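Long-range contacts in UL18 protein (Human herpesvirus 5, PDB 3D2U), which resembles host MHC class I molecules and probably protects infected cells from natural killer cells by engaging the inhibitory receptor LILRB1: residues 207-212 and 274-279; 214-219 and 267-272; 219-224 and 249-254. The protein carries 4 engineered substitutions. All blocks are in the same frame, centred on the assembly; numbering follows the deposited sequence.

Interaction 1 (207-212 and 274-279); sequences AFCTSY and VEIPIS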
loop_
_atom_site.group_PDB
_atom_site.type_symbol
_atom_site.label_atom_id
_atom_site.label_comp_id
_atom_site.label_asym_id
_atom_site.label_seq_id
_atom_site.Cartn_x
_atom_site.Cartn_y
_atom_site.Cartn_z
ATOM N N ALA A 207 -8.438 -1.600 21.753
ATOM C CA ALA A 207 -9.528 -2.470 21.359
ATOM C C ALA A 207 -9.322 -2.798 19.882
ATOM O O ALA A 207 -8.853 -1.955 19.117
ATOM C CB ALA A 207 -10.860 -1.755 21.572
ATOM N N PHE A 208 -9.643 -4.022 19.486
ATOM C CA PHE A 208 -9.506 -4.423 18.089
ATOM C C PHE A 208 -10.735 -5.226 17.678
ATOM O O PHE A 208 -11.433 -5.777 18.526
ATOM C CB PHE A 208 -8.237 -5.266 17.876
ATOM C CG PHE A 208 -8.283 -6.622 18.537
ATOM C CD1 PHE A 208 -8.854 -7.717 17.889
ATOM C CD2 PHE A 208 -7.756 -6.801 19.813
ATOM C CE1 PHE A 208 -8.898 -8.968 18.507
ATOM C CE2 PHE A 208 -7.795 -8.049 20.436
ATOM C CZ PHE A 208 -8.365 -9.134 19.782
ATOM N N CYS A 209 -10.995 -5.272 16.373
ATOM C CA CYS A 209 -12.120 -6.007 15.806
ATOM C C CYS A 209 -11.803 -6.295 14.348
ATOM O O CYS A 209 -11.642 -5.364 13.559
ATOM C CB CYS A 209 -13.397 -5.183 15.879
ATOM S SG CYS A 209 -14.893 -6.110 15.399
ATOM N N THR A 210 -11.739 -7.580 13.999
ATOM C CA THR A 210 -11.395 -8.022 12.640
ATOM C C THR A 210 -12.462 -8.903 11.973
ATOM O O THR A 210 -13.074 -9.754 12.621
ATOM C CB THR A 210 -10.068 -8.818 12.655
ATOM O OG1 THR A 210 -9.056 -8.041 13.304
ATOM C CG2 THR A 210 -9.619 -9.157 11.248
ATOM N N SER A 211 -12.675 -8.683 10.677
ATOM C CA SER A 211 -13.644 -9.451 9.901
ATOM C C SER A 211 -12.889 -10.359 8.925
ATOM O O SER A 211 -11.970 -9.916 8.231
ATOM C CB SER A 211 -14.597 -8.507 9.153
ATOM O OG SER A 211 -15.472 -7.854 10.065
ATOM N N TYR A 212 -13.287 -11.627 8.881
ATOM C CA TYR A 212 -12.633 -12.628 8.041
ATOM C C TYR A 212 -13.545 -13.307 7.016
ATOM O O TYR A 212 -14.697 -13.632 7.313
ATOM C CB TYR A 212 -12.026 -13.743 8.908
ATOM C CG TYR A 212 -11.171 -13.307 10.083
ATOM C CD1 TYR A 212 -11.753 -12.825 11.268
ATOM C CD2 TYR A 212 -9.780 -13.443 10.039
ATOM C CE1 TYR A 212 -10.968 -12.496 12.378
ATOM C CE2 TYR A 212 -8.983 -13.124 11.151
ATOM C CZ TYR A 212 -9.586 -12.651 12.314
ATOM O OH TYR A 212 -8.815 -12.338 13.414
ATOM N N VAL A 274 -23.780 -7.691 12.791
ATOM C CA VAL A 274 -23.465 -8.483 13.965
ATOM C C VAL A 274 -22.859 -7.547 15.011
ATOM O O VAL A 274 -22.200 -6.563 14.670
ATOM C CB VAL A 274 -22.468 -9.647 13.652
ATOM C CG1 VAL A 274 -21.083 -9.103 13.299
ATOM C CG2 VAL A 274 -22.369 -10.564 14.852
ATOM N N GLU A 275 -23.085 -7.852 16.280
ATOM C CA GLU A 275 -22.534 -7.033 17.345
ATOM C C GLU A 275 -21.981 -7.927 18.445
ATOM O O GLU A 275 -22.674 -8.806 18.943
ATOM C CB GLU A 275 -23.602 -6.084 17.907
ATOM C CG GLU A 275 -22.998 -4.839 18.532
ATOM C CD GLU A 275 -24.013 -3.746 18.826
ATOM O OE1 GLU A 275 -24.786 -3.377 17.913
ATOM O OE2 GLU A 275 -24.022 -3.238 19.969
ATOM N N ILE A 276 -20.716 -7.709 18.801
ATOM C CA ILE A 276 -20.052 -8.494 19.836
ATOM C C ILE A 276 -19.370 -7.616 20.891
ATOM O O ILE A 276 -18.865 -6.531 20.585
ATOM C CB ILE A 276 -18.963 -9.461 19.230
ATOM C CG1 ILE A 276 -17.805 -8.661 18.601
ATOM C CG2 ILE A 276 -19.589 -10.372 18.189
ATOM C CD1 ILE A 276 -18.189 -7.840 17.384
ATOM N N PRO A 277 -19.374 -8.069 22.159
ATOM C CA PRO A 277 -18.743 -7.322 23.254
ATOM C C PRO A 277 -17.235 -7.371 23.045
ATOM O O PRO A 277 -16.689 -8.408 22.669
ATOM C CB PRO A 277 -19.188 -8.092 24.502
ATOM C CG PRO A 277 -19.354 -9.501 23.990
ATOM C CD PRO A 277 -20.049 -9.276 22.672
ATOM N N ILE A 278 -16.560 -6.250 23.265
ATOM C CA ILE A 278 -15.127 -6.218 23.055
ATOM C C ILE A 278 -14.347 -5.942 24.366
ATOM O O ILE A 278 -13.257 -6.476 24.570
ATOM C CB ILE A 278 -14.849 -5.279 21.823
ATOM C CG1 ILE A 278 -14.416 -6.166 20.652
ATOM C CG2 ILE A 278 -13.888 -4.166 22.144
ATOM C CD1 ILE A 278 -14.256 -5.454 19.328
ATOM N N SER A 279 -14.934 -5.158 25.269
ATOM C CA SER A 279 -14.355 -4.904 26.600
ATOM C C SER A 279 -15.541 -4.675 27.539
ATOM O O SER A 279 -16.458 -3.909 27.209
ATOM C CB SER A 279 -13.404 -3.693 26.615
ATOM O OG SER A 279 -14.087 -2.478 26.383
#

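Interaction 2 (214-219 and 267-272); sequences FFPGEI and VTHGNW. With NAG (2-acetamido-2-deoxy-beta-D-glucopyranose), chain R.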
loop_
_atom_site.group_PDB
_atom_site.type_symbol
_atom_site.label_atom_id
_atom_site.label_comp_id
_atom_site.label_asym_id
_atom_site.label_seq_id
_atom_site.Cartn_x
_atom_site.Cartn_y
_atom_site.Cartn_z
ATOM N N PHE A 214 -15.187 -12.412 4.039
ATOM C CA PHE A 214 -16.453 -11.902 3.558
ATOM C C PHE A 214 -16.378 -11.574 2.089
ATOM O O PHE A 214 -15.308 -11.291 1.563
ATOM C CB PHE A 214 -16.911 -10.666 4.364
ATOM C CG PHE A 214 -15.903 -9.535 4.421
ATOM C CD1 PHE A 214 -16.055 -8.404 3.622
ATOM C CD2 PHE A 214 -14.840 -9.574 5.328
ATOM C CE1 PHE A 214 -15.166 -7.316 3.738
ATOM C CE2 PHE A 214 -13.953 -8.503 5.453
ATOM C CZ PHE A 214 -14.115 -7.368 4.656
ATOM N N PHE A 215 -17.544 -11.634 1.451
ATOM C CA PHE A 215 -17.744 -11.339 0.046
ATOM C C PHE A 215 -19.231 -10.986 -0.096
ATOM O O PHE A 215 -20.088 -11.697 0.408
ATOM C CB PHE A 215 -17.444 -12.583 -0.805
ATOM C CG PHE A 215 -17.804 -12.416 -2.239
ATOM C CD1 PHE A 215 -17.050 -11.574 -3.058
ATOM C CD2 PHE A 215 -18.920 -13.052 -2.769
ATOM C CE1 PHE A 215 -17.406 -11.367 -4.385
ATOM C CE2 PHE A 215 -19.285 -12.848 -4.104
ATOM C CZ PHE A 215 -18.526 -12.004 -4.910
ATOM N N PRO A 216 -19.566 -9.852 -0.751
ATOM C CA PRO A 216 -18.707 -8.877 -1.431
ATOM C C PRO A 216 -17.781 -8.154 -0.460
ATOM O O PRO A 216 -17.890 -8.302 0.756
ATOM C CB PRO A 216 -19.719 -7.909 -2.058
ATOM C CG PRO A 216 -20.931 -8.749 -2.234
ATOM C CD PRO A 216 -20.977 -9.511 -0.945
ATOM N N GLY A 217 -16.880 -7.356 -1.018
ATOM C CA GLY A 217 -15.916 -6.633 -0.209
ATOM C C GLY A 217 -16.364 -5.430 0.615
ATOM O O GLY A 217 -15.655 -5.059 1.548
ATOM N N GLU A 218 -17.500 -4.807 0.317
ATOM C CA GLU A 218 -17.878 -3.661 1.134
ATOM C C GLU A 218 -18.366 -4.100 2.502
ATOM O O GLU A 218 -19.127 -5.061 2.631
ATOM C CB GLU A 218 -18.918 -2.769 0.444
ATOM C CG GLU A 218 -19.377 -1.567 1.319
ATOM C CD GLU A 218 -18.231 -0.699 1.892
ATOM O OE1 GLU A 218 -17.149 -1.232 2.253
ATOM O OE2 GLU A 218 -18.431 0.533 2.014
ATOM N N ILE A 219 -17.921 -3.372 3.522
ATOM C CA ILE A 219 -18.254 -3.709 4.890
ATOM C C ILE A 219 -18.070 -2.478 5.769
ATOM O O ILE A 219 -17.356 -1.558 5.407
ATOM C CB ILE A 219 -17.315 -4.855 5.354
ATOM C CG1 ILE A 219 -17.754 -5.429 6.695
ATOM C CG2 ILE A 219 -15.867 -4.337 5.416
ATOM C CD1 ILE A 219 -17.065 -6.767 7.015
ATOM N N VAL A 267 -20.568 -4.848 13.136
ATOM C CA VAL A 267 -20.119 -5.119 11.772
ATOM C C VAL A 267 -21.319 -5.318 10.850
ATOM O O VAL A 267 -22.131 -6.221 11.051
ATOM C CB VAL A 267 -19.212 -6.379 11.704
ATOM C CG1 VAL A 267 -18.888 -6.722 10.240
ATOM C CG2 VAL A 267 -17.921 -6.135 12.481
ATOM N N THR A 268 -21.432 -4.460 9.846
ATOM C CA THR A 268 -22.526 -4.533 8.883
ATOM C C THR A 268 -21.972 -4.942 7.532
ATOM O O THR A 268 -21.104 -4.267 6.986
ATOM C CB THR A 268 -23.244 -3.165 8.744
ATOM O OG1 THR A 268 -23.834 -2.820 10.001
ATOM C CG2 THR A 268 -24.343 -3.214 7.677
ATOM N N HIS A 269 -22.467 -6.059 7.014
ATOM C CA HIS A 269 -22.056 -6.576 5.721
ATOM C C HIS A 269 -23.359 -6.895 4.985
ATOM O O HIS A 269 -24.079 -7.810 5.365
ATOM C CB HIS A 269 -21.204 -7.840 5.903
ATOM C CG HIS A 269 -20.746 -8.445 4.611
ATOM N ND1 HIS A 269 -21.145 -9.695 4.195
ATOM C CD2 HIS A 269 -19.970 -7.949 3.618
ATOM C CE1 HIS A 269 -20.640 -9.945 3.000
ATOM N NE2 HIS A 269 -19.923 -8.900 2.626
ATOM N N GLY A 270 -23.680 -6.134 3.946
ATOM C CA GLY A 270 -24.927 -6.370 3.232
ATOM C C GLY A 270 -26.099 -6.044 4.147
ATOM O O GLY A 270 -26.050 -5.037 4.852
ATOM N N ASN A 271 -27.158 -6.858 4.135
ATOM C CA ASN A 271 -28.306 -6.613 5.032
ATOM C C ASN A 271 -28.085 -7.473 6.243
ATOM O O ASN A 271 -28.920 -8.321 6.562
ATOM C CB ASN A 271 -29.633 -7.102 4.475
ATOM C CG ASN A 271 -29.948 -6.558 3.144
ATOM O OD1 ASN A 271 -30.056 -5.348 2.942
ATOM N ND2 ASN A 271 -30.125 -7.462 2.206
ATOM N N TRP A 272 -26.980 -7.271 6.930
ATOM C CA TRP A 272 -26.702 -8.124 8.050
ATOM C C TRP A 272 -25.761 -7.362 8.960
ATOM O O TRP A 272 -24.772 -6.789 8.508
ATOM C CB TRP A 272 -26.083 -9.401 7.479
ATOM C CG TRP A 272 -25.577 -10.397 8.442
ATOM C CD1 TRP A 272 -26.236 -11.500 8.911
ATOM C CD2 TRP A 272 -24.254 -10.457 8.978
ATOM N NE1 TRP A 272 -25.396 -12.251 9.699
ATOM C CE2 TRP A 272 -24.175 -11.633 9.758
ATOM C CE3 TRP A 272 -23.127 -9.631 8.875
ATOM C CZ2 TRP A 272 -23.004 -12.001 10.433
ATOM C CZ3 TRP A 272 -21.967 -9.997 9.550
ATOM C CH2 TRP A 272 -21.914 -11.171 10.317
HETATM C C1 NAG R . -30.398 -6.642 0.013
HETATM C C2 NAG R . -30.283 -5.761 -1.248
HETATM C C3 NAG R . -31.199 -4.505 -1.300
HETATM C C4 NAG R . -32.455 -4.603 -0.422
HETATM C C5 NAG R . -32.091 -5.234 0.899
HETATM C C6 NAG R . -33.243 -5.273 1.885
HETATM C C7 NAG R . -27.912 -6.017 -0.828
HETATM C C8 NAG R . -26.778 -5.217 -0.194
HETATM N N2 NAG R . -28.900 -5.332 -1.400
HETATM O O1 NAG R . -30.149 -7.969 -0.322
HETATM O O3 NAG R . -31.607 -4.303 -2.646
HETATM O O4 NAG R . -33.015 -3.315 -0.207
HETATM O O5 NAG R . -31.687 -6.579 0.639
HETATM O O6 NAG R . -33.625 -3.960 2.268
HETATM O O7 NAG R . -27.891 -7.247 -0.786
#

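Interaction 3 (219-224 and 249-254); sequences IQITFI and FHQGCY. Engineered in segment 219-224: Gln220 (natural residue Asn).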
loop_
_atom_site.group_PDB
_atom_site.type_symbol
_atom_site.label_atom_id
_atom_site.label_comp_id
_atom_site.label_asym_id
_atom_site.label_seq_id
_atom_site.Cartn_x
_atom_site.Cartn_y
_atom_site.Cartn_z
ATOM N N ILE A 219 -17.921 -3.372 3.522
ATOM C CA ILE A 219 -18.254 -3.709 4.890
ATOM C C ILE A 219 -18.070 -2.478 5.769
ATOM O O ILE A 219 -17.356 -1.558 5.407
ATOM C CB ILE A 219 -17.315 -4.855 5.354
ATOM C CG1 ILE A 219 -17.754 -5.429 6.695
ATOM C CG2 ILE A 219 -15.867 -4.337 5.416
ATOM C CD1 ILE A 219 -17.065 -6.767 7.015
ATOM N N GLN A 220 -18.736 -2.457 6.917
ATOM C CA GLN A 220 -18.616 -1.350 7.855
ATOM C C GLN A 220 -18.330 -1.989 9.211
ATOM O O GLN A 220 -19.054 -2.873 9.670
ATOM C CB GLN A 220 -19.903 -0.499 7.892
ATOM C CG GLN A 220 -19.839 0.692 8.858
ATOM C CD GLN A 220 -21.036 1.641 8.745
ATOM O OE1 GLN A 220 -21.288 2.451 9.643
ATOM N NE2 GLN A 220 -21.768 1.548 7.638
ATOM N N ILE A 221 -17.232 -1.549 9.814
ATOM C CA ILE A 221 -16.763 -2.039 11.101
ATOM C C ILE A 221 -16.687 -0.812 12.002
ATOM O O ILE A 221 -15.931 0.118 11.727
ATOM C CB ILE A 221 -15.353 -2.665 10.969
ATOM C CG1 ILE A 221 -15.376 -3.844 9.989
ATOM C CG2 ILE A 221 -14.839 -3.087 12.341
ATOM C CD1 ILE A 221 -15.501 -3.440 8.534
ATOM N N THR A 222 -17.462 -0.815 13.079
ATOM C CA THR A 222 -17.515 0.325 13.990
ATOM C C THR A 222 -17.412 -0.121 15.450
ATOM O O THR A 222 -17.860 -1.204 15.815
ATOM C CB THR A 222 -18.848 1.075 13.795
ATOM O OG1 THR A 222 -19.120 1.179 12.395
ATOM C CG2 THR A 222 -18.784 2.462 14.393
ATOM N N PHE A 223 -16.801 0.706 16.286
ATOM C CA PHE A 223 -16.705 0.378 17.705
ATOM C C PHE A 223 -17.798 1.170 18.364
ATOM O O PHE A 223 -17.977 2.346 18.062
ATOM C CB PHE A 223 -15.374 0.822 18.313
ATOM C CG PHE A 223 -14.209 0.079 17.787
ATOM C CD1 PHE A 223 -13.489 0.571 16.697
ATOM C CD2 PHE A 223 -13.864 -1.155 18.331
ATOM C CE1 PHE A 223 -12.444 -0.160 16.160
ATOM C CE2 PHE A 223 -12.821 -1.892 17.796
ATOM C CZ PHE A 223 -12.109 -1.395 16.707
ATOM N N ILE A 224 -18.555 0.546 19.248
ATOM C CA ILE A 224 -19.580 1.320 19.913
ATOM C C ILE A 224 -19.155 1.493 21.358
ATOM O O ILE A 224 -18.956 0.524 22.101
ATOM C CB ILE A 224 -20.978 0.676 19.850
ATOM C CG1 ILE A 224 -21.281 0.161 18.436
ATOM C CG2 ILE A 224 -22.021 1.733 20.229
ATOM C CD1 ILE A 224 -21.285 1.230 17.369
ATOM N N PHE A 249 -12.625 -11.391 1.409
ATOM C CA PHE A 249 -11.831 -10.320 1.960
ATOM C C PHE A 249 -11.593 -10.342 3.461
ATOM O O PHE A 249 -12.190 -11.128 4.202
ATOM C CB PHE A 249 -12.446 -8.998 1.508
ATOM C CG PHE A 249 -12.516 -8.863 0.011
ATOM C CD1 PHE A 249 -11.488 -8.249 -0.692
ATOM C CD2 PHE A 249 -13.583 -9.411 -0.703
ATOM C CE1 PHE A 249 -11.514 -8.187 -2.091
ATOM C CE2 PHE A 249 -13.617 -9.355 -2.092
ATOM C CZ PHE A 249 -12.580 -8.742 -2.787
ATOM N N HIS A 250 -10.712 -9.448 3.891
ATOM C CA HIS A 250 -10.292 -9.357 5.279
ATOM C C HIS A 250 -10.077 -7.907 5.715
ATOM O O HIS A 250 -9.545 -7.106 4.958
ATOM C CB HIS A 250 -8.969 -10.123 5.394
ATOM C CG HIS A 250 -8.295 -10.005 6.723
ATOM N ND1 HIS A 250 -8.205 -11.061 7.604
ATOM C CD2 HIS A 250 -7.657 -8.968 7.311
ATOM C CE1 HIS A 250 -7.539 -10.680 8.679
ATOM N NE2 HIS A 250 -7.195 -9.414 8.527
ATOM N N GLN A 251 -10.484 -7.566 6.931
ATOM C CA GLN A 251 -10.231 -6.226 7.431
ATOM C C GLN A 251 -10.219 -6.162 8.954
ATOM O O GLN A 251 -11.149 -6.624 9.622
ATOM C CB GLN A 251 -11.218 -5.199 6.850
ATOM C CG GLN A 251 -10.778 -3.744 7.108
ATOM C CD GLN A 251 -11.511 -2.718 6.256
ATOM O OE1 GLN A 251 -12.716 -2.815 6.044
ATOM N NE2 GLN A 251 -10.786 -1.713 5.789
ATOM N N GLY A 252 -9.131 -5.614 9.495
ATOM C CA GLY A 252 -8.986 -5.463 10.936
ATOM C C GLY A 252 -8.942 -3.984 11.296
ATOM O O GLY A 252 -8.424 -3.174 10.525
ATOM N N CYS A 253 -9.492 -3.620 12.453
ATOM C CA CYS A 253 -9.506 -2.222 12.901
ATOM C C CYS A 253 -9.133 -2.162 14.386
ATOM O O CYS A 253 -9.208 -3.174 15.079
ATOM C CB CYS A 253 -10.906 -1.612 12.700
ATOM S SG CYS A 253 -11.663 -1.902 11.055
ATOM N N TYR A 254 -8.754 -0.979 14.875
ATOM C CA TYR A 254 -8.373 -0.810 16.282
ATOM C C TYR A 254 -8.724 0.597 16.800
ATOM O O TYR A 254 -8.943 1.490 15.994
ATOM C CB TYR A 254 -6.850 -1.082 16.431
ATOM C CG TYR A 254 -5.943 -0.100 15.704
ATOM C CD1 TYR A 254 -5.624 1.147 16.260
ATOM C CD2 TYR A 254 -5.445 -0.392 14.435
ATOM C CE1 TYR A 254 -4.843 2.073 15.564
ATOM C CE2 TYR A 254 -4.655 0.537 13.733
ATOM C CZ TYR A 254 -4.366 1.762 14.302
ATOM O OH TYR A 254 -3.633 2.689 13.583
#

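Interaction 1 (207-212 and 274-279)
Ile278 reaches from strand 274-279 onto Phe208 and Cys209 of strand 207-212, across the core of an immunoglobulin C1-set beta-sandwich. The two strands belong to opposing sheets: 204-214 to the four-stranded one, 273-279 to the edge of the three-stranded one. Their segment axes approach to 7.6 Å at 150°, nearly antiparallel; Ile278, Ile276, Ala207 and Cys209 bridge the gap with side chains, and Phe208 joins through its carbonyl. From CB, the Ile278 side chain forks. CG2 goes to the methyl of Ala207, meeting its CB at 3.9 Å. CG1 takes the other course, 3.7 Å from the carbonyl O of Phe208, and carries CD1 deeper into the core. There CD1 lies 3.6 Å from Cys209 CB and presses on Phe208 O at only 3.0 Å, a tight spot. The first torsion of Ile278 lies well off any staggered value (chi1 -108°), consistent with a strained fit. The backbone is irregular too: a classic beta bulge sets Ile278 and Ser279 together opposite Tyr263. Cys209 forms the intersheet disulfide with Cys265, the covalent pin of the immunoglobulin fold. The far side of strand 207-212 faces another protein chain, whose backbone is hydrogen-bonded to Thr210 OG1. Beside the disulfide, Ile276 CD1 adds a looser apolar contact, 4.2 Å from Cys209 SG.

Interaction 2 (214-219 and 267-272)
The imidazole of His269 is plugged into the turn that follows Phe214, its rim ringed by three backbone carbonyls. NE2 donates to Pro216 O over 2.8 Å, with an N-H...O angle of 151°; the oxygen lies close to the ring plane, while the donor sits slightly tilted from the plane of the carbonyl. On the neighbouring edges, Phe215 O stands 3.2 Å from His269 CE1 and Glu218 O equally close, 3.2 Å, to His269 CD2, placements that would suit the partly positive ring carbons. With CG anti to the backbone N (chi1 180°), the side chain extends far enough to enter the curve of the turn. On the remaining nitrogen, ND1 is hydrogen-bonded to His190 ND1, so both ring nitrogens help to fix its rotation. The bend owes its shape partly to the cis peptide between Phe215 and Pro216. A cis-proline here and the Cys-x-Val-x-His pattern, formed by Cys265, Val267 and His269, are familiar features of C1-set immunoglobulin domains. One face of the imidazole receives Phe214 CB, 4.0 Å from the ring centroid in a CH-pi contact. The Phe214 ring then turns its edge toward that face in an offset edge-to-face pair, planes at 70°. Next door, Ile219 CD1 sits 3.6 Å above the centre of the Phe214 ring and 3.7 Å from Val267 CG1, while Ile219 CG1 rests against Thr268 O at 3.6 Å.

Interaction 3 (219-224 and 249-254)
Ile221 meets Cys253 through its branch methyl: CG2 lies 3.6 Å from the sulfur SG, and Ile221 CB stands just behind it. The isoleucine's other arm turns the opposite way along the strand, and its CD1 comes to 3.8 Å from Gln251 OE1. Ile219 reaches the same amide oxygen with CG2, 3.6 Å from Gln251 OE1. To meet both isoleucines Gln251 stays extended, its first torsion (chi1 -167°) swinging CG away from the backbone N. Further along, the Phe223 ring points its far end at the backbone of the opposite strand. Its CZ is 3.8 Å from Cys253 O, which lies at the ring edge, and equally 3.8 Å from Tyr254 CA; CE1 brushes Cys253 CB at 4.1 Å. The contact is thus apolar packing around one amide oxygen, one sulfur and one carbonyl.

What positions these groups lies one shell out. Asn239 O takes a hydrogen bond from Gln251 NE2, which steadies the amide. Cys253 is held by a disulfide to Cys238 on strand 237-243, the neighbour of 249-258 in the same sheet, a link additional to the intersheet one. On the reverse of this strand, His250 NE2 is hydrogen-bonded to the backbone of another protein chain, and Tyr254 packs there too. Opposite, Ile221 also touches Cys265 on strand 262-268. The segment axes pass 8.3 Å apart and cross at -23°, nearly parallel, as in the aligned face-to-face sheets of an immunoglobulin beta-sandwich, here the C1-set domain.

From the N-terminal side, the chain runs up strand 204-214, where interaction 1 opens, rounds the turn of interaction 2, and enters strand 220-226 and interaction 3, Ile219 belonging to both. Strand 249-258 closes the smallest loop first. Interaction 2 closes next, at the end of strand 262-268, and interaction 1 last, on strand 273-279: three enclosures, one within another, with no crossing. Interactions 1 and 3 join the two sheets of the C1-set domain at points about 8 Å apart, centre to centre, while interaction 2 shuts one end of the sandwich. Backbone pairing knits them together: Ser211 N to Gln251 O, Phe249 N to Phe214 O, Thr268 N to Gln220 O.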